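Pyocin S5 (Pseudomonas aeruginosa PAO1, PDB 6THK) is a bacteriocin that probably kills susceptible bacteria by forming a channel in the cytoplasmic membrane, which depolarises it and dissipates cellular energy. Local coordinates at residues Phe326-Asp329 and Phe330-Val334; Glu336-Gly339 and Ala340-Glu344; Ile417-Ala420 and Ser421-Glu425; Ala315-Gln318 and Ala319-Ala323; Ser380-Asp383 and Arg384-Ile387. The protein carries 1 engineered substitution. All coordinates share one frame; numbering follows the deposited sequence.

In the fold
Along the chain the order is contact 4, contact 1, contact 2, contact 5, contact 3, all within the colicin pore-forming domain. Contacts 4 and 1 follow one another along helix 272-338, their centres about 16 Å apart, and contact 2 is the turn from the end of that helix into helix 340-353. Contacts 1 and 2 touch through Y331 and S343 and share one zinc ion, bound by E333 and E336. Contacts 5 and 3 begin helices 381-392 and 419-431; their centres lie about 20 Å apart without touching. The long helix thus joins the elongated part of the molecule to the helical bundle, in which contacts 5 and 3 cap two further helices.

Contact 1: residues Phe326-Asp329 and Phe330-Val334; sequences FTAD and FYKEV. With ZN (zinc ion), chain J.
The ring of Y331 lies alongside T327, one turn back on helix 272-338, with both side chains pointing the same way. Its CE2 is 3.9 Å from T327 CG2, while T327 O approaches the ring obliquely, 3.2 Å from Y331 CD2. This is i to i+4 packing along an α-helix, here in the stretch of the long helix that enters the helical pore-forming domain. T327 can offer its methyl because CG2 is anti to the backbone N (OG1 chi1 -53°), which places OG1 beside the backbone N, where it bonds A323 O. The F330 ring has V334 CG2 over one face, 3.7 Å above the plane and displaced toward the rim. Beyond the segments F330 meets F406 edge-to-face and also packs against F459, so helices 396-409 and 451-464 pack against F330.

Another side of the helix carries charge. K332 bends back at its last two torsions until NZ reaches D329 OD1 at 3.1 Å, a weak hydrogen bond within a salt bridge. The backbone bond from E333 N to D329 O is 2.9 Å long. F330 N has two acceptors, F326 O and, weakly, T327 O. E336, from the next turn, shares a zinc ion with E333, whose OE1 binds the metal at 2.3 Å while OE2 stays 3.2 Å from it.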
loop_
_atom_site.group_PDB
_atom_site.type_symbol
_atom_site.label_atom_id
_atom_site.label_comp_id
_atom_site.label_asym_id
_atom_site.label_seq_id
_atom_site.Cartn_x
_atom_site.Cartn_y
_atom_site.Cartn_z
ATOM N N PHE A 326 17.132 35.160 27.528
ATOM C CA PHE A 326 18.483 35.728 27.544
ATOM C C PHE A 326 18.442 37.254 27.465
ATOM O O PHE A 326 19.199 37.909 28.172
ATOM C CB PHE A 326 19.293 35.153 26.371
ATOM C CG PHE A 326 20.711 35.644 26.253
ATOM C CD1 PHE A 326 21.734 35.050 26.987
ATOM C CD2 PHE A 326 21.041 36.664 25.368
ATOM C CE1 PHE A 326 23.054 35.482 26.850
ATOM C CE2 PHE A 326 22.359 37.095 25.238
ATOM C CZ PHE A 326 23.355 36.502 25.983
ATOM N N THR A 327 17.579 37.814 26.586
ATOM C CA THR A 327 17.400 39.257 26.451
ATOM C C THR A 327 16.826 39.808 27.774
ATOM O O THR A 327 17.378 40.768 28.293
ATOM C CB THR A 327 16.573 39.608 25.215
ATOM O OG1 THR A 327 17.154 38.977 24.077
ATOM C CG2 THR A 327 16.521 41.110 24.969
ATOM N N ALA A 328 15.769 39.163 28.343
ATOM C CA ALA A 328 15.190 39.563 29.639
ATOM C C ALA A 328 16.225 39.474 30.777
ATOM O O ALA A 328 16.261 40.353 31.635
ATOM C CB ALA A 328 13.982 38.703 29.974
ATOM N N ASP A 329 17.051 38.438 30.761
ATOM C CA ASP A 329 18.075 38.255 31.776
ATOM C C ASP A 329 19.179 39.298 31.664
ATOM O O ASP A 329 19.750 39.721 32.659
ATOM C CB ASP A 329 18.687 36.863 31.662
ATOM C CG ASP A 329 17.811 35.798 32.251
ATOM O OD1 ASP A 329 16.615 36.064 32.445
ATOM O OD2 ASP A 329 18.314 34.692 32.517
ATOM N N PHE A 330 19.454 39.739 30.445
ATOM C CA PHE A 330 20.506 40.716 30.220
ATOM C C PHE A 330 20.203 42.015 30.955
ATOM O O PHE A 330 21.091 42.611 31.530
ATOM C CB PHE A 330 20.682 40.956 28.722
ATOM C CG PHE A 330 21.626 42.067 28.383
ATOM C CD1 PHE A 330 22.981 41.927 28.576
ATOM C CD2 PHE A 330 21.157 43.237 27.840
ATOM C CE1 PHE A 330 23.849 42.942 28.251
ATOM C CE2 PHE A 330 22.018 44.256 27.509
ATOM C CZ PHE A 330 23.367 44.111 27.716
ATOM N N TYR A 331 18.953 42.451 30.932
ATOM C CA TYR A 331 18.572 43.660 31.637
ATOM C C TYR A 331 18.754 43.498 33.145
ATOM O O TYR A 331 19.166 44.425 33.821
ATOM C CB TYR A 331 17.142 44.064 31.308
ATOM C CG TYR A 331 16.900 44.315 29.846
ATOM C CD1 TYR A 331 17.515 45.359 29.195
ATOM C CD2 TYR A 331 16.053 43.507 29.122
ATOM C CE1 TYR A 331 17.296 45.590 27.858
ATOM C CE2 TYR A 331 15.829 43.728 27.787
ATOM C CZ TYR A 331 16.451 44.772 27.161
ATOM O OH TYR A 331 16.228 44.994 25.832
ATOM N N LYS A 332 18.408 42.328 33.668
ATOM C CA LYS A 332 18.562 42.066 35.090
ATOM C C LYS A 332 20.023 42.099 35.500
ATOM O O LYS A 332 20.376 42.702 36.498
ATOM C CB LYS A 332 17.980 40.702 35.445
ATOM C CG LYS A 332 16.467 40.649 35.512
ATOM C CD LYS A 332 15.997 39.238 35.815
ATOM C CE LYS A 332 14.682 38.934 35.123
ATOM N NZ LYS A 332 14.760 37.722 34.262
ATOM N N GLU A 333 20.872 41.467 34.697
ATOM C CA GLU A 333 22.308 41.419 34.953
ATOM C C GLU A 333 22.924 42.806 34.879
ATOM O O GLU A 333 23.844 43.123 35.616
ATOM C CB GLU A 333 23.012 40.450 34.016
ATOM C CG GLU A 333 24.479 40.244 34.347
ATOM C CD GLU A 333 24.700 39.550 35.675
ATOM O OE1 GLU A 333 24.034 38.532 35.935
ATOM O OE2 GLU A 333 25.549 40.018 36.455
ATOM N N VAL A 334 22.436 43.616 33.947
ATOM C CA VAL A 334 22.888 44.984 33.799
ATOM C C VAL A 334 22.538 45.779 35.053
ATOM O O VAL A 334 23.310 46.612 35.493
ATOM C CB VAL A 334 22.288 45.653 32.557
ATOM C CG1 VAL A 334 22.369 47.159 32.683
ATOM C CG2 VAL A 334 23.012 45.183 31.309
HETATM ZN ZN ZN J . 23.753 38.012 38.169
#

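Contact 2: residues Glu336-Gly339 and Ala340-Glu344; sequences EKFG and ARTSE. With ZN (zinc ion), chain J.
F338 holds CG anti to its carbonyl carbon (chi1 -64°), and T342 sets CG2 anti to its backbone N (OG1 chi1 -52°); between them these torsions bring the T342 methyl CG2 to 3.9 Å from F338 CD2. The methyl meets the ring obliquely, and F338 CB and T342 CB are 3.8 Å apart. The same rotation of T342 turns OG1 back toward the end of the preceding helix. There a water bridges the gap: it donates to F338 O at 2.7 Å and is hydrogen-bonded to T342 OG1, also at 2.7 Å. A carbonyl in the last turn of one helix is thereby tied to a hydroxyl in the first turn of the next.

The chain changes direction at G339, whose positive phi of 101° ends helix 272-338, and the same residue is the N-cap of helix 340-353. With these backbone angles there is little room for a side chain beside F338 O, which suits a glycine. G339 O takes two weak bonds, both 3.4 Å long, from T342 N and S343 N. E336, on the last turn of the long helix, points away from this junction and binds zinc through OE2 at 2.2 Å together with E333.

S343 OG folds back to bond Y331 O of the long helix, whereas T342 packs against I469, F472 and M476 of helix 468-481 and L494 of helix 485-498.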
loop_
_atom_site.group_PDB
_atom_site.type_symbol
_atom_site.label_atom_id
_atom_site.label_comp_id
_atom_site.label_asym_id
_atom_site.label_seq_id
_atom_site.Cartn_x
_atom_site.Cartn_y
_atom_site.Cartn_z
ATOM N N GLU A 336 22.198 44.498 38.017
ATOM C CA GLU A 336 23.064 43.983 39.062
ATOM C C GLU A 336 24.458 44.594 39.027
ATOM O O GLU A 336 24.996 44.947 40.059
ATOM C CB GLU A 336 23.190 42.461 38.941
ATOM C CG GLU A 336 22.155 41.655 39.707
ATOM C CD GLU A 336 22.342 40.156 39.534
ATOM O OE1 GLU A 336 21.330 39.439 39.408
ATOM O OE2 GLU A 336 23.503 39.693 39.522
ATOM N N LYS A 337 25.019 44.753 37.838
ATOM C CA LYS A 337 26.375 45.274 37.690
ATOM C C LYS A 337 26.531 46.787 37.503
ATOM O O LYS A 337 27.520 47.360 37.935
ATOM C CB LYS A 337 27.092 44.531 36.554
ATOM C CG LYS A 337 28.565 44.858 36.418
ATOM C CD LYS A 337 29.445 43.665 36.757
ATOM C CE LYS A 337 30.884 44.099 36.986
ATOM N NZ LYS A 337 31.878 43.030 36.689
ATOM N N PHE A 338 25.569 47.421 36.849
ATOM C CA PHE A 338 25.610 48.861 36.583
ATOM C C PHE A 338 24.518 49.703 37.247
ATOM O O PHE A 338 24.627 50.930 37.244
ATOM C CB PHE A 338 25.587 49.120 35.068
ATOM C CG PHE A 338 26.761 48.619 34.264
ATOM C CD1 PHE A 338 27.986 48.363 34.870
ATOM C CD2 PHE A 338 26.661 48.457 32.893
ATOM C CE1 PHE A 338 29.065 47.902 34.127
ATOM C CE2 PHE A 338 27.748 48.017 32.150
ATOM C CZ PHE A 338 28.939 47.730 32.773
ATOM N N GLY A 339 23.465 49.071 37.750
ATOM C CA GLY A 339 22.372 49.795 38.392
ATOM C C GLY A 339 21.144 49.997 37.530
ATOM O O GLY A 339 21.205 49.853 36.302
ATOM N N ALA A 340 20.030 50.383 38.183
ATOM C CA ALA A 340 18.701 50.600 37.589
ATOM C C ALA A 340 18.665 51.539 36.376
ATOM O O ALA A 340 18.060 51.176 35.367
ATOM C CB ALA A 340 17.726 51.087 38.648
ATOM N N ARG A 341 19.311 52.710 36.469
ATOM C CA ARG A 341 19.335 53.726 35.409
ATOM C C ARG A 341 20.000 53.265 34.084
ATOM O O ARG A 341 19.530 53.664 33.010
ATOM C CB ARG A 341 19.985 55.021 35.918
ATOM C CG ARG A 341 19.689 56.222 35.025
ATOM C CD ARG A 341 20.397 57.475 35.451
ATOM N NE ARG A 341 20.275 58.473 34.395
ATOM C CZ ARG A 341 20.728 59.718 34.474
ATOM N NH1 ARG A 341 21.338 60.136 35.582
ATOM N NH2 ARG A 341 20.569 60.559 33.459
ATOM N N THR A 342 21.102 52.472 34.159
ATOM C CA THR A 342 21.787 51.969 32.962
ATOM C C THR A 342 20.901 50.948 32.249
ATOM O O THR A 342 20.726 51.029 31.029
ATOM C CB THR A 342 23.208 51.479 33.284
ATOM O OG1 THR A 342 23.904 52.521 33.987
ATOM C CG2 THR A 342 24.003 51.140 32.016
ATOM N N SER A 343 20.281 50.039 33.030
ATOM C CA SER A 343 19.351 49.014 32.544
ATOM C C SER A 343 18.090 49.602 31.907
ATOM O O SER A 343 17.583 49.064 30.912
ATOM C CB SER A 343 18.958 48.079 33.674
ATOM O OG SER A 343 18.506 46.878 33.083
ATOM N N GLU A 344 17.576 50.684 32.498
ATOM C CA GLU A 344 16.417 51.399 31.976
ATOM C C GLU A 344 16.839 52.070 30.658
ATOM O O GLU A 344 16.071 52.082 29.710
ATOM C CB GLU A 344 15.916 52.432 33.019
ATOM C CG GLU A 344 14.742 53.307 32.587
ATOM C CD GLU A 344 13.465 52.630 32.098
ATOM O OE1 GLU A 344 13.117 51.537 32.609
ATOM O OE2 GLU A 344 12.789 53.224 31.226
HETATM ZN ZN ZN J . 23.753 38.012 38.169
HETATM O O HOH W 1 23.240 53.149 36.548
#

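Contact 3: residues Ile417-Ala420 and Ser421-Glu425; sequences IDAA and SLYQE
I417 comes first, still in extended chain ahead of helix 419-431, and sends its CD1 to L422 CD2 at 3.7 Å. Its CG1 branch is anti to the backbone N (chi1 -174°), and the branch continues almost straight, which carries the terminal methyl across to the leucine. Both residues also pack on I457 of helix 451-464, so their contact is part of a larger apolar interface.

D418 is the N-cap. Its OD1 accepts from S421 N in a weak bond of 3.3 Å that is fairly straight at 159°, while the other oxygen, OD2, rests 3.4 Å from S421 CB. The main-chain oxygen of D418 also takes a weak bond from L422 N. S421 OG does not join the cap; it is hydrogen-bonded to K441 of helix 436-446.

A419 opens the helix. Its O takes the bond from Y423 N at 2.9 Å and a weak one from L422 N, and its CB lies 3.9 Å from Y423 CE2; M399 of helix 396-409 touches both residues. The phenol at the far end of that ring is fixed by T461, to which Y423 OH is hydrogen-bonded. A420 completes the segment with the next regular bond, Q424 N to A420 O, 3.0 Å.

Three amides of the first turn would lack a helical acceptor; D418 gives one of them, S421 N, a carboxylate oxygen, and its negative charge at the amino end of the helix probably interacts favourably with the helix dipole.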
loop_
_atom_site.group_PDB
_atom_site.type_symbol
_atom_site.label_atom_id
_atom_site.label_comp_id
_atom_site.label_asym_id
_atom_site.label_seq_id
_atom_site.Cartn_x
_atom_site.Cartn_y
_atom_site.Cartn_z
ATOM N N ILE A 417 29.158 39.939 9.898
ATOM C CA ILE A 417 29.970 41.059 10.377
ATOM C C ILE A 417 31.420 40.683 10.762
ATOM O O ILE A 417 31.649 39.616 11.321
ATOM C CB ILE A 417 29.231 41.707 11.576
ATOM C CG1 ILE A 417 29.902 42.980 12.080
ATOM C CG2 ILE A 417 29.067 40.705 12.706
ATOM C CD1 ILE A 417 29.041 43.784 13.026
ATOM N N ASP A 418 32.398 41.543 10.461
ATOM C CA ASP A 418 33.766 41.318 10.923
ATOM C C ASP A 418 33.760 42.208 12.159
ATOM O O ASP A 418 33.870 43.424 12.055
ATOM C CB ASP A 418 34.810 41.803 9.915
ATOM C CG ASP A 418 36.225 41.791 10.483
ATOM O OD1 ASP A 418 36.378 41.469 11.671
ATOM O OD2 ASP A 418 37.191 42.091 9.756
ATOM N N ALA A 419 33.643 41.588 13.327
ATOM C CA ALA A 419 33.531 42.281 14.609
ATOM C C ALA A 419 34.781 43.074 14.942
ATOM O O ALA A 419 34.692 44.266 15.264
ATOM C CB ALA A 419 33.250 41.273 15.707
ATOM N N ALA A 420 35.954 42.414 14.827
ATOM C CA ALA A 420 37.266 43.014 15.091
ATOM C C ALA A 420 37.414 44.330 14.328
ATOM O O ALA A 420 37.867 45.303 14.912
ATOM C CB ALA A 420 38.369 42.035 14.712
ATOM N N SER A 421 36.921 44.391 13.068
ATOM C CA SER A 421 36.957 45.590 12.227
ATOM C C SER A 421 36.128 46.701 12.826
ATOM O O SER A 421 36.563 47.853 12.819
ATOM C CB SER A 421 36.467 45.282 10.817
ATOM O OG SER A 421 36.643 46.410 9.976
ATOM N N LEU A 422 34.951 46.346 13.317
ATOM C CA LEU A 422 34.025 47.291 13.904
ATOM C C LEU A 422 34.554 47.891 15.192
ATOM O O LEU A 422 34.520 49.094 15.389
ATOM C CB LEU A 422 32.697 46.596 14.177
ATOM C CG LEU A 422 31.626 47.502 14.762
ATOM C CD1 LEU A 422 31.578 48.786 13.963
ATOM C CD2 LEU A 422 30.283 46.802 14.753
ATOM N N TYR A 423 35.029 47.025 16.072
ATOM C CA TYR A 423 35.565 47.439 17.354
ATOM C C TYR A 423 36.804 48.300 17.228
ATOM O O TYR A 423 37.014 49.210 18.013
ATOM C CB TYR A 423 35.767 46.234 18.257
ATOM C CG TYR A 423 34.449 45.601 18.577
ATOM C CD1 TYR A 423 33.363 46.383 18.928
ATOM C CD2 TYR A 423 34.270 44.237 18.487
ATOM C CE1 TYR A 423 32.142 45.821 19.204
ATOM C CE2 TYR A 423 33.049 43.664 18.758
ATOM C CZ TYR A 423 31.992 44.461 19.123
ATOM O OH TYR A 423 30.782 43.889 19.402
ATOM N N GLN A 424 37.641 47.988 16.254
ATOM C CA GLN A 424 38.830 48.771 16.038
ATOM C C GLN A 424 38.445 50.192 15.671
ATOM O O GLN A 424 39.005 51.138 16.185
ATOM C CB GLN A 424 39.651 48.163 14.916
ATOM C CG GLN A 424 40.648 49.123 14.311
ATOM C CD GLN A 424 42.066 48.721 14.612
ATOM O OE1 GLN A 424 42.317 47.931 15.516
ATOM N NE2 GLN A 424 43.001 49.257 13.853
ATOM N N GLU A 425 37.467 50.345 14.793
ATOM C CA GLU A 425 37.027 51.684 14.425
ATOM C C GLU A 425 36.379 52.401 15.626
ATOM O O GLU A 425 36.488 53.607 15.759
ATOM C CB GLU A 425 36.278 51.751 13.073
ATOM C CG GLU A 425 36.155 53.189 12.505
ATOM C CD GLU A 425 37.451 53.767 11.930
ATOM O OE1 GLU A 425 38.374 52.950 11.751
ATOM O OE2 GLU A 425 37.559 55.008 11.666
#

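Contact 4: residues Ala315-Gln318 and Ala319-Ala323; sequences AEEQ and ALQDA
On the solvent-facing side of helix 272-338, where a predicted coiled coil runs into the pore-forming domain, Q318 and D322 join side chains one turn apart in an i to i+4 hydrogen bond. Q318 NE2 donates to D322 OD1 over 3.0 Å, bent to 135°. The amide comes to that oxygen from above the carboxylate plane, the two flat groups being turned 63° against each other. Q318 manages this by leaving with CG anti to its backbone N (chi1 -168°) and then bending at chi2, which turns the amide forward along the helix toward D322. D322 OD1 is also in a salt bridge with K325, so the oxygen is held from two sides of the sequence.

The same two residues share the backbone bond D322 N to Q318 O, 2.8 Å, and the carboxylate leans over that same carbonyl, with D322 OD2 3.3 Å from Q318 O. The backbone bonds before it are a little longer, as in A319 N to A315 O at 3.1 Å.

Next to this pair, E317 bends at chi2 and lies alongside L320, with E317 OE2 3.3 Å from the methyl CD2 of L320. It also runs beside Q321, pointing the same way; their OE1 atoms are 4.1 Å apart, and the two planes differ by 49°. A319 and A323, on another side of the helix, touch K408 of helix 396-409.

Two acceptors facing each other, the carboxylate of D322 and the carbonyl of Q318, would be expected to repel; the amide hydrogen of Q318 and the positive charge of K325 probably offset that cost.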
loop_
_atom_site.group_PDB
_atom_site.type_symbol
_atom_site.label_atom_id
_atom_site.label_comp_id
_atom_site.label_asym_id
_atom_site.label_seq_id
_atom_site.Cartn_x
_atom_site.Cartn_y
_atom_site.Cartn_z
ATOM N N ALA A 315 12.719 22.262 18.633
ATOM C CA ALA A 315 13.982 22.723 19.228
ATOM C C ALA A 315 14.339 24.160 18.769
ATOM O O ALA A 315 15.056 24.870 19.485
ATOM C CB ALA A 315 15.110 21.759 18.902
ATOM N N GLU A 316 13.804 24.583 17.594
ATOM C CA GLU A 316 13.946 25.916 17.005
ATOM C C GLU A 316 13.056 26.910 17.783
ATOM O O GLU A 316 13.473 28.040 18.035
ATOM C CB GLU A 316 13.576 25.876 15.511
ATOM C CG GLU A 316 13.970 27.105 14.708
ATOM C CD GLU A 316 13.849 26.963 13.200
ATOM O OE1 GLU A 316 14.852 27.240 12.501
ATOM O OE2 GLU A 316 12.755 26.590 12.714
ATOM N N GLU A 317 11.854 26.480 18.190
ATOM C CA GLU A 317 10.956 27.303 18.992
ATOM C C GLU A 317 11.485 27.439 20.416
ATOM O O GLU A 317 11.214 28.449 21.069
ATOM C CB GLU A 317 9.523 26.749 18.997
ATOM C CG GLU A 317 8.589 27.455 18.025
ATOM C CD GLU A 317 8.544 28.972 18.123
ATOM O OE1 GLU A 317 7.914 29.495 19.071
ATOM O OE2 GLU A 317 9.160 29.638 17.259
ATOM N N GLN A 318 12.247 26.441 20.898
ATOM C CA GLN A 318 12.831 26.513 22.235
ATOM C C GLN A 318 14.034 27.485 22.236
ATOM O O GLN A 318 14.158 28.285 23.162
ATOM C CB GLN A 318 13.189 25.114 22.774
ATOM C CG GLN A 318 13.540 25.061 24.269
ATOM C CD GLN A 318 12.503 25.679 25.191
ATOM O OE1 GLN A 318 11.292 25.462 25.056
ATOM N NE2 GLN A 318 12.969 26.449 26.168
ATOM N N ALA A 319 14.861 27.466 21.165
ATOM C CA ALA A 319 16.006 28.360 20.972
ATOM C C ALA A 319 15.533 29.822 20.936
ATOM O O ALA A 319 16.202 30.686 21.514
ATOM C CB ALA A 319 16.734 28.010 19.682
ATOM N N LEU A 320 14.357 30.076 20.299
ATOM C CA LEU A 320 13.693 31.386 20.217
ATOM C C LEU A 320 13.229 31.852 21.608
ATOM O O LEU A 320 13.404 33.016 21.955
ATOM C CB LEU A 320 12.492 31.337 19.254
ATOM C CG LEU A 320 11.772 32.666 19.024
ATOM C CD1 LEU A 320 12.566 33.577 18.082
ATOM C CD2 LEU A 320 10.381 32.452 18.501
ATOM N N GLN A 321 12.644 30.945 22.398
ATOM C CA GLN A 321 12.191 31.265 23.753
ATOM C C GLN A 321 13.352 31.467 24.715
ATOM O O GLN A 321 13.237 32.265 25.642
ATOM C CB GLN A 321 11.175 30.233 24.283
ATOM C CG GLN A 321 9.788 30.272 23.599
ATOM C CD GLN A 321 9.204 31.658 23.353
ATOM O OE1 GLN A 321 8.852 32.018 22.219
ATOM N NE2 GLN A 321 9.080 32.467 24.404
ATOM N N ASP A 322 14.474 30.754 24.482
ATOM C CA ASP A 322 15.704 30.847 25.264
ATOM C C ASP A 322 16.441 32.148 24.922
ATOM O O ASP A 322 17.162 32.676 25.761
ATOM C CB ASP A 322 16.603 29.613 25.035
ATOM C CG ASP A 322 16.078 28.313 25.643
ATOM O OD1 ASP A 322 15.239 28.384 26.579
ATOM O OD2 ASP A 322 16.491 27.222 25.170
ATOM N N ALA A 323 16.241 32.669 23.699
ATOM C CA ALA A 323 16.805 33.932 23.226
ATOM C C ALA A 323 16.053 35.089 23.886
ATOM O O ALA A 323 16.668 36.094 24.252
ATOM C CB ALA A 323 16.682 34.023 21.717
#

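Contact 5: residues Ser380-Asp383 and Arg384-Ile387; sequences SLKD and RQAI. With ZN (zinc ion), chain C.
Backbone bonds link S380-D383 to R384-I387 in regular α-helical order. R384 N to S380 O, 3.1 Å, starts the series, and I387 N to D383 O, 2.9 Å, is the last of four.

The cap bonds are reciprocal. S380 OG accepts from D383 N at 3.2 Å, and D383 OD2 accepts from S380 N at 3.1 Å, approached from above the carboxylate plane: a capping box at the start of helix 381-392. S380 OG also bonds a glycerol, probably from the crystallisation liquor.

Side-chain contacts are few. Q385 crosses L381 at an angle, its NE2 3.5 Å from L381 CG, the amide carried there by an extended chain. R384 lays CG 3.4 Å from S380 O before bending at chi3 (134°), and its NE is hydrogen-bonded to T430 O.

Metal binding completes the account. D383 OD1 holds a zinc ion at 2.3 Å, with OD2 at a longer 2.7 Å; H501 and H503, in the C-terminal histidine run that looks like a purification tag, are the other ligands. The D383 carboxylate thus serves cap and metal together: the amide of S380 helps fix its rotation, while the zinc probably draws charge from it.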
loop_
_atom_site.group_PDB
_atom_site.type_symbol
_atom_site.label_atom_id
_atom_site.label_comp_id
_atom_site.label_asym_id
_atom_site.label_seq_id
_atom_site.Cartn_x
_atom_site.Cartn_y
_atom_site.Cartn_z
ATOM N N SER A 380 37.949 62.371 30.087
ATOM C CA SER A 380 39.389 62.403 30.290
ATOM C C SER A 380 40.158 61.421 29.419
ATOM O O SER A 380 39.592 60.492 28.869
ATOM C CB SER A 380 39.729 62.175 31.761
ATOM O OG SER A 380 39.917 60.809 32.035
ATOM N N LEU A 381 41.460 61.650 29.308
ATOM C CA LEU A 381 42.360 60.809 28.536
ATOM C C LEU A 381 42.409 59.408 29.112
ATOM O O LEU A 381 42.440 58.431 28.385
ATOM C CB LEU A 381 43.758 61.403 28.549
ATOM C CG LEU A 381 44.842 60.602 27.843
ATOM C CD1 LEU A 381 44.511 60.501 26.365
ATOM C CD2 LEU A 381 46.200 61.247 28.056
ATOM N N LYS A 382 42.417 59.322 30.432
ATOM C CA LYS A 382 42.441 58.050 31.118
ATOM C C LYS A 382 41.186 57.264 30.769
ATOM O O LYS A 382 41.233 56.053 30.641
ATOM C CB LYS A 382 42.526 58.267 32.625
ATOM C CG LYS A 382 43.922 58.119 33.198
ATOM C CD LYS A 382 44.213 59.177 34.249
ATOM C CE LYS A 382 44.977 58.593 35.429
ATOM N NZ LYS A 382 44.920 59.470 36.634
ATOM N N ASP A 383 40.061 57.970 30.637
ATOM C CA ASP A 383 38.785 57.347 30.300
ATOM C C ASP A 383 38.879 56.704 28.923
ATOM O O ASP A 383 38.604 55.526 28.765
ATOM C CB ASP A 383 37.642 58.366 30.306
ATOM C CG ASP A 383 37.346 58.925 31.682
ATOM O OD1 ASP A 383 37.640 58.270 32.694
ATOM O OD2 ASP A 383 36.835 60.051 31.750
ATOM N N ARG A 384 39.245 57.514 27.939
ATOM C CA ARG A 384 39.436 57.100 26.557
ATOM C C ARG A 384 40.323 55.856 26.530
ATOM O O ARG A 384 39.909 54.845 25.983
ATOM C CB ARG A 384 40.050 58.243 25.725
ATOM C CG ARG A 384 39.158 59.479 25.628
ATOM C CD ARG A 384 39.746 60.584 24.763
ATOM N NE ARG A 384 38.743 61.121 23.838
ATOM C CZ ARG A 384 37.901 62.110 24.121
ATOM N NH1 ARG A 384 37.931 62.699 25.311
ATOM N NH2 ARG A 384 37.023 62.521 23.213
ATOM N N GLN A 385 41.503 55.903 27.184
ATOM C CA GLN A 385 42.414 54.751 27.218
ATOM C C GLN A 385 41.785 53.505 27.815
ATOM O O GLN A 385 41.981 52.425 27.265
ATOM C CB GLN A 385 43.717 55.090 27.941
ATOM C CG GLN A 385 44.563 56.147 27.240
ATOM C CD GLN A 385 45.642 56.757 28.134
ATOM O OE1 GLN A 385 45.669 56.595 29.377
ATOM N NE2 GLN A 385 46.541 57.513 27.509
ATOM N N ALA A 386 41.009 53.648 28.913
ATOM C CA ALA A 386 40.312 52.543 29.592
ATOM C C ALA A 386 39.268 51.890 28.681
ATOM O O ALA A 386 39.144 50.653 28.663
ATOM C CB ALA A 386 39.634 53.044 30.862
ATOM N N ILE A 387 38.509 52.724 27.936
ATOM C CA ILE A 387 37.486 52.231 27.023
ATOM C C ILE A 387 38.158 51.573 25.802
ATOM O O ILE A 387 37.776 50.471 25.428
ATOM C CB ILE A 387 36.416 53.309 26.664
ATOM C CG1 ILE A 387 35.684 53.804 27.929
ATOM C CG2 ILE A 387 35.395 52.750 25.643
ATOM C CD1 ILE A 387 35.206 55.271 27.861
HETATM ZN ZN ZN C . 37.369 59.700 34.414
#